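PDB 4UUR: putative hemoglobin-like oxygen-binding protein from Pseudoalteromonas haloplanktis, which binds heme b and, as a group II truncated hemoglobin, probably binds or carries oxygen. Local coordinates for residues A[125-128]-A[129-133]; A[71-74]-A[75-78]. All coordinates share one frame; numbering follows the deposited sequence. Where two conformers were deposited one is given.

Contact 1: A[125-128]-A[129-133]; sequences LLRE and GLKQS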
loop_
_atom_site.group_PDB
_atom_site.type_symbol
_atom_site.label_atom_id
_atom_site.label_comp_id
_atom_site.label_asym_id
_atom_site.label_seq_id
_atom_site.Cartn_x
_atom_site.Cartn_y
_atom_site.Cartn_z
ATOM N N LEU A 125 -7.468 -15.477 7.191
ATOM C CA LEU A 125 -8.102 -15.594 5.880
ATOM C C LEU A 125 -8.002 -14.247 5.160
ATOM O O LEU A 125 -7.407 -14.157 4.076
ATOM C CB LEU A 125 -9.552 -16.070 6.024
ATOM C CG LEU A 125 -9.725 -17.489 6.610
ATOM C CD1 LEU A 125 -11.186 -17.905 6.556
ATOM C CD2 LEU A 125 -8.834 -18.524 5.902
ATOM N N LEU A 126 -8.550 -13.201 5.789
ATOM C CA LEU A 126 -8.393 -11.815 5.315
ATOM C C LEU A 126 -6.920 -11.490 4.951
ATOM O O LEU A 126 -6.633 -10.897 3.891
ATOM C CB LEU A 126 -8.926 -10.834 6.355
ATOM C CG LEU A 126 -9.023 -9.383 5.908
ATOM C CD1 LEU A 126 -9.927 -9.176 4.715
ATOM C CD2 LEU A 126 -9.553 -8.546 7.029
ATOM N N ARG A 127 -5.990 -11.956 5.776
ATOM C CA ARG A 127 -4.600 -11.618 5.567
ATOM C C ARG A 127 -4.089 -12.158 4.271
ATOM O O ARG A 127 -3.405 -11.426 3.539
ATOM C CB ARG A 127 -3.724 -12.076 6.712
ATOM C CG ARG A 127 -2.222 -11.769 6.549
ATOM C CD ARG A 127 -1.396 -12.543 7.595
ATOM N NE ARG A 127 -2.154 -12.550 8.840
ATOM C CZ ARG A 127 -2.096 -13.509 9.766
ATOM N NH1 ARG A 127 -1.248 -14.504 9.616
ATOM N NH2 ARG A 127 -2.900 -13.443 10.845
ATOM N N GLU A 128 -4.372 -13.437 4.004
ATOM C CA GLU A 128 -3.971 -14.085 2.744
ATOM C C GLU A 128 -4.757 -13.487 1.566
ATOM O O GLU A 128 -4.221 -13.290 0.476
ATOM C CB GLU A 128 -4.178 -15.609 2.826
ATOM C CG GLU A 128 -3.701 -16.405 1.616
ATOM C CD GLU A 128 -2.218 -16.224 1.312
ATOM O OE1 GLU A 128 -1.399 -16.099 2.243
ATOM O OE2 GLU A 128 -1.861 -16.217 0.129
ATOM N N GLY A 129 -6.025 -13.194 1.785
ATOM C CA GLY A 129 -6.790 -12.450 0.784
ATOM C C GLY A 129 -6.147 -11.110 0.422
ATOM O O GLY A 129 -5.981 -10.774 -0.768
ATOM N N LEU A 130 -5.745 -10.347 1.432
ATOM C CA LEU A 130 -5.151 -9.016 1.161
ATOM C C LEU A 130 -3.803 -9.129 0.474
ATOM O O LEU A 130 -3.525 -8.373 -0.452
ATOM C CB LEU A 130 -5.054 -8.176 2.410
ATOM C CG LEU A 130 -6.422 -7.834 2.980
ATOM C CD1 LEU A 130 -6.299 -7.213 4.372
ATOM C CD2 LEU A 130 -7.190 -6.909 2.046
ATOM N N LYS A 131 -3.001 -10.097 0.870
ATOM C CA LYS A 131 -1.706 -10.289 0.239
ATOM C C LYS A 131 -1.815 -10.557 -1.260
ATOM O O LYS A 131 -1.007 -10.059 -2.037
ATOM C CB LYS A 131 -0.930 -11.459 0.869
ATOM C CG LYS A 131 -0.189 -11.136 2.144
ATOM C CD LYS A 131 0.480 -12.375 2.742
ATOM C CE LYS A 131 1.235 -12.004 4.002
ATOM N NZ LYS A 131 1.667 -13.158 4.813
ATOM N N GLN A 132 -2.765 -11.407 -1.642
ATOM C CA GLN A 132 -2.935 -11.798 -3.049
ATOM C C GLN A 132 -3.419 -10.600 -3.815
ATOM O O GLN A 132 -2.852 -10.296 -4.837
ATOM C CB GLN A 132 -3.914 -12.979 -3.211
ATOM C CG GLN A 132 -3.331 -14.309 -2.722
ATOM C CD GLN A 132 -2.027 -14.656 -3.439
ATOM O OE1 GLN A 132 -1.928 -14.488 -4.646
ATOM N NE2 GLN A 132 -1.016 -15.108 -2.694
ATOM N N SER A 133 -4.414 -9.889 -3.287
ATOM C CA SER A 133 -4.983 -8.751 -4.002
ATOM C C SER A 133 -4.023 -7.522 -4.172
ATOM O O SER A 133 -3.962 -6.887 -5.250
ATOM C CB SER A 133 -6.324 -8.377 -3.416
ATOM O OG SER A 133 -6.210 -7.903 -2.101
#
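Leu126 and Leu130, one turn apart on the first half of helix 124-141, the last helix of this truncated-globin fold, pack obliquely on its inner side, Leu126 CG lying 3.8 Å from Leu130 CD1. Leu126 brings both CG and CD1 against the Leu130 isopropyl group because its chi1 of -171° turns CG away from N, to lie beside the carbonyl carbon. Leu130 has a different first torsion, chi1 -65°, which sets its CG beside its own N and 3.2 Å from Leu126 O, the carbonyl that also accepts Leu130 N. Beyond the pair, Leu126 rests on Pro24 and Ile27 of helix 24-27, while Leu130 touches Leu117 and Leu77; an alanine at Leu130 would probably leave the Leu126 branch without its neighbour and open a gap toward those two leucines.

Glu128 and Gln132 lie side by side at the surface. Glu128 was modelled in two conformers; in one of them Gln132 NE2 donates to Glu128 OE2 over 3.1 Å, a bond that is therefore doubtful.

On another side of the helix, Arg127 and Lys131 run alongside each other, pointing the same way. Their charged atoms stay apart, Arg127 NE to Lys131 NZ being 5.6 Å, and each has its own partner: Arg127 NH2 bonds Val121 O, and Lys131 NZ forms a salt bridge with Asp118. Lys131 N donates to Arg127 O, and Lys131 CG lies 3.5 Å from that same Arg127 O.

Contact 2: A[71-74]-A[75-78]; sequences EFLS and GWLG. With HEM (protoporphyrin IX containing Fe), chain C.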
loop_
_atom_site.group_PDB
_atom_site.type_symbol
_atom_site.label_atom_id
_atom_site.label_comp_id
_atom_site.label_asym_id
_atom_site.label_seq_id
_atom_site.Cartn_x
_atom_site.Cartn_y
_atom_site.Cartn_z
ATOM N N GLU A 71 -5.754 7.436 2.839
ATOM C CA GLU A 71 -6.951 7.839 2.121
ATOM C C GLU A 71 -7.291 6.812 1.097
ATOM O O GLU A 71 -8.452 6.457 0.952
ATOM C CB GLU A 71 -6.759 9.202 1.438
ATOM C CG GLU A 71 -6.925 10.384 2.371
ATOM C CD GLU A 71 -6.149 11.628 1.939
ATOM O OE1 GLU A 71 -5.834 11.866 0.739
ATOM O OE2 GLU A 71 -5.820 12.391 2.844
ATOM N N PHE A 72 -6.285 6.289 0.397
ATOM C CA PHE A 72 -6.573 5.258 -0.621
ATOM C C PHE A 72 -7.085 3.988 -0.005
ATOM O O PHE A 72 -8.100 3.438 -0.466
ATOM C CB PHE A 72 -5.381 4.954 -1.499
ATOM C CG PHE A 72 -5.551 3.733 -2.337
ATOM C CD1 PHE A 72 -6.292 3.773 -3.518
ATOM C CD2 PHE A 72 -4.943 2.525 -1.955
ATOM C CE1 PHE A 72 -6.427 2.624 -4.298
ATOM C CE2 PHE A 72 -5.061 1.396 -2.719
ATOM C CZ PHE A 72 -5.803 1.439 -3.897
ATOM N N LEU A 73 -6.398 3.547 1.046
ATOM C CA LEU A 73 -6.767 2.312 1.767
ATOM C C LEU A 73 -8.169 2.388 2.373
ATOM O O LEU A 73 -8.890 1.425 2.317
ATOM C CB LEU A 73 -5.748 1.956 2.862
ATOM C CG LEU A 73 -4.428 1.431 2.343
ATOM C CD1 LEU A 73 -3.507 1.090 3.511
ATOM C CD2 LEU A 73 -4.649 0.249 1.433
ATOM N N SER A 74 -8.562 3.517 2.940
ATOM C CA SER A 74 -9.914 3.592 3.465
ATOM C C SER A 74 -10.990 3.169 2.434
ATOM O O SER A 74 -11.864 2.402 2.766
ATOM C CB SER A 74 -10.246 4.960 4.007
ATOM O OG SER A 74 -11.664 5.034 4.206
ATOM N N GLY A 75 -10.912 3.617 1.188
ATOM C CA GLY A 75 -11.877 3.182 0.204
ATOM C C GLY A 75 -11.602 1.836 -0.422
ATOM O O GLY A 75 -12.502 1.054 -0.646
ATOM N N TRP A 76 -10.351 1.539 -0.727
ATOM C CA TRP A 76 -10.030 0.226 -1.295
ATOM C C TRP A 76 -10.459 -0.939 -0.384
ATOM O O TRP A 76 -10.629 -2.065 -0.857
ATOM C CB TRP A 76 -8.540 0.139 -1.545
ATOM C CG TRP A 76 -8.132 -1.002 -2.328
ATOM C CD1 TRP A 76 -8.295 -1.162 -3.656
ATOM C CD2 TRP A 76 -7.376 -2.141 -1.870
ATOM N NE1 TRP A 76 -7.714 -2.348 -4.068
ATOM C CE2 TRP A 76 -7.162 -2.972 -2.979
ATOM C CE3 TRP A 76 -6.864 -2.531 -0.621
ATOM C CZ2 TRP A 76 -6.446 -4.176 -2.892
ATOM C CZ3 TRP A 76 -6.183 -3.723 -0.523
ATOM C CH2 TRP A 76 -5.967 -4.531 -1.653
ATOM N N LEU A 77 -10.571 -0.674 0.920
ATOM C CA LEU A 77 -11.043 -1.682 1.906
ATOM C C LEU A 77 -12.563 -1.563 2.280
ATOM O O LEU A 77 -13.097 -2.370 3.055
ATOM C CB LEU A 77 -10.207 -1.582 3.187
ATOM C CG LEU A 77 -8.692 -1.780 3.142
ATOM C CD1 LEU A 77 -8.093 -1.215 4.412
ATOM C CD2 LEU A 77 -8.249 -3.226 2.941
ATOM N N GLY A 78 -13.253 -0.555 1.759
ATOM C CA GLY A 78 -14.701 -0.460 1.904
ATOM C C GLY A 78 -15.102 0.528 2.943
ATOM O O GLY A 78 -16.147 0.396 3.491
HETATM C CHA HEM C . 2.379 6.782 -5.129
HETATM C CHB HEM C . 5.991 3.626 -5.968
HETATM C CHC HEM C . 2.682 0.072 -6.017
HETATM C CHD HEM C . -0.553 3.106 -4.244
HETATM C C1A HEM C . 3.627 6.242 -5.380
HETATM C C2A HEM C . 4.809 6.979 -5.482
HETATM C C3A HEM C . 5.818 6.087 -5.693
HETATM C C4A HEM C . 5.275 4.783 -5.746
HETATM C CMA HEM C . 7.294 6.423 -5.866
HETATM C CAA HEM C . 4.980 8.482 -5.387
HETATM C CBA HEM C . 4.447 9.063 -4.078
HETATM C CGA HEM C . 5.180 10.285 -3.567
HETATM O O1A HEM C . 6.359 10.298 -3.153
HETATM O O2A HEM C . 4.525 11.338 -3.509
HETATM C C1B HEM C . 5.374 2.371 -6.095
HETATM C C2B HEM C . 6.025 1.192 -6.568
HETATM C C3B HEM C . 5.089 0.191 -6.594
HETATM C C4B HEM C . 3.842 0.825 -6.174
HETATM C CMB HEM C . 7.508 1.127 -6.893
HETATM C CAB HEM C . 5.038 -1.255 -6.978
HETATM C CBB HEM C . 6.014 -1.832 -7.599
HETATM C C1C HEM C . 1.507 0.542 -5.443
HETATM C C2C HEM C . 0.385 -0.219 -5.079
HETATM C C3C HEM C . -0.542 0.673 -4.597
HETATM C C4C HEM C . 0.053 1.956 -4.631
HETATM C CMC HEM C . 0.257 -1.725 -5.267
HETATM C CAC HEM C . -1.893 0.449 -4.036
HETATM C CBC HEM C . -2.358 -0.765 -3.765
HETATM C C1D HEM C . 0.020 4.327 -4.414
HETATM C C2D HEM C . -0.747 5.544 -4.164
HETATM C C3D HEM C . 0.065 6.549 -4.407
HETATM C C4D HEM C . 1.325 5.952 -4.822
HETATM C CMD HEM C . -2.180 5.696 -3.734
HETATM C CAD HEM C . -0.284 8.026 -4.344
HETATM C CBD HEM C . -0.628 8.417 -5.785
HETATM C CGD HEM C . -1.110 9.862 -5.953
HETATM O O1D HEM C . -1.063 10.689 -5.029
HETATM O O2D HEM C . -1.568 10.278 -7.036
HETATM N NA HEM C . 3.943 4.885 -5.501
HETATM N NB HEM C . 4.106 2.081 -5.881
HETATM N NC HEM C . 1.291 1.828 -5.134
HETATM N ND HEM C . 1.260 4.604 -4.752
HETATM FE FE HEM C . 2.606 3.409 -5.299
HETATM O O HOH W 1 3.206 3.234 -3.198
#
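Phe72 and Trp76, one turn apart near the C-terminal end of helix 63-76, bring two rings together beside the heme, and the helix stops just beyond them in a Schellman motif. Glu71, which begins the segment, sends its carboxylate to Gln67 and His87.

Phe72 comes next and meets two partners. Its CG is anti to the backbone N (chi1 168°), a torsion that carries the ring to the porphyrin, where CE2 lies 3.6 Å from HEM CAC, a carbon of one vinyl group. Trp76 CB sits over one face of the same ring, 4.1 Å from its centroid, a CH-pi contact. The planes of the phenyl and of the five-membered ring of the indole differ by only 23°, but a lateral offset, with centroids 5.0 Å apart, leaves little stacking; the closest carbons are Phe72 CZ and Trp76 CD1 at 3.6 Å. Trp76 N also donates to Phe72 O, with an N-H...O angle of 173°.

Leu73 reaches the benzo part of the indole, CD2 being 4.1 Å from Trp76 CE3, and its carbonyl accepts Leu77 N. Leu77 CG packs on that carbonyl oxygen, Leu73 O, at 3.3 Å. Ser74 turns its hydroxyl to Pro80 O, past the helix end. There Gly78, at positive phi, donates its N to Gly75 O at 3.0 Å; a side chain at these backbone angles would collide with the carbonyl oxygen of Leu77.

Phe72 thus meets the heme through carbon atoms alone: the contact lines this flank of the pocket with apolar packing and offers the porphyrin no polar group, while Glu71 and Ser74 find their polar partners in Gln67 and His87, and in Pro80 O, rather than at the heme.

Contact 2 comes first along the chain and contact 1 follows near the C-terminus, their centres 15 Å apart, yet their side chains touch directly. Ser133 OG lies 3.4 Å from Trp76 CH2, and Leu130 CD2 is 3.9 Å from Leu77 CD2, so residues 129-133 pack against the end of helix 63-76. Their relation to the heme differs. Phe72 belongs to the heme pocket and touches the heme itself, its side chain about 8 Å from that of the axial ligand His96, whereas the side chain of Leu130 stays about 10 Å from the heme. Trp76 bridges the two settings, meeting Phe72 within its own helix and Ser133 on the other.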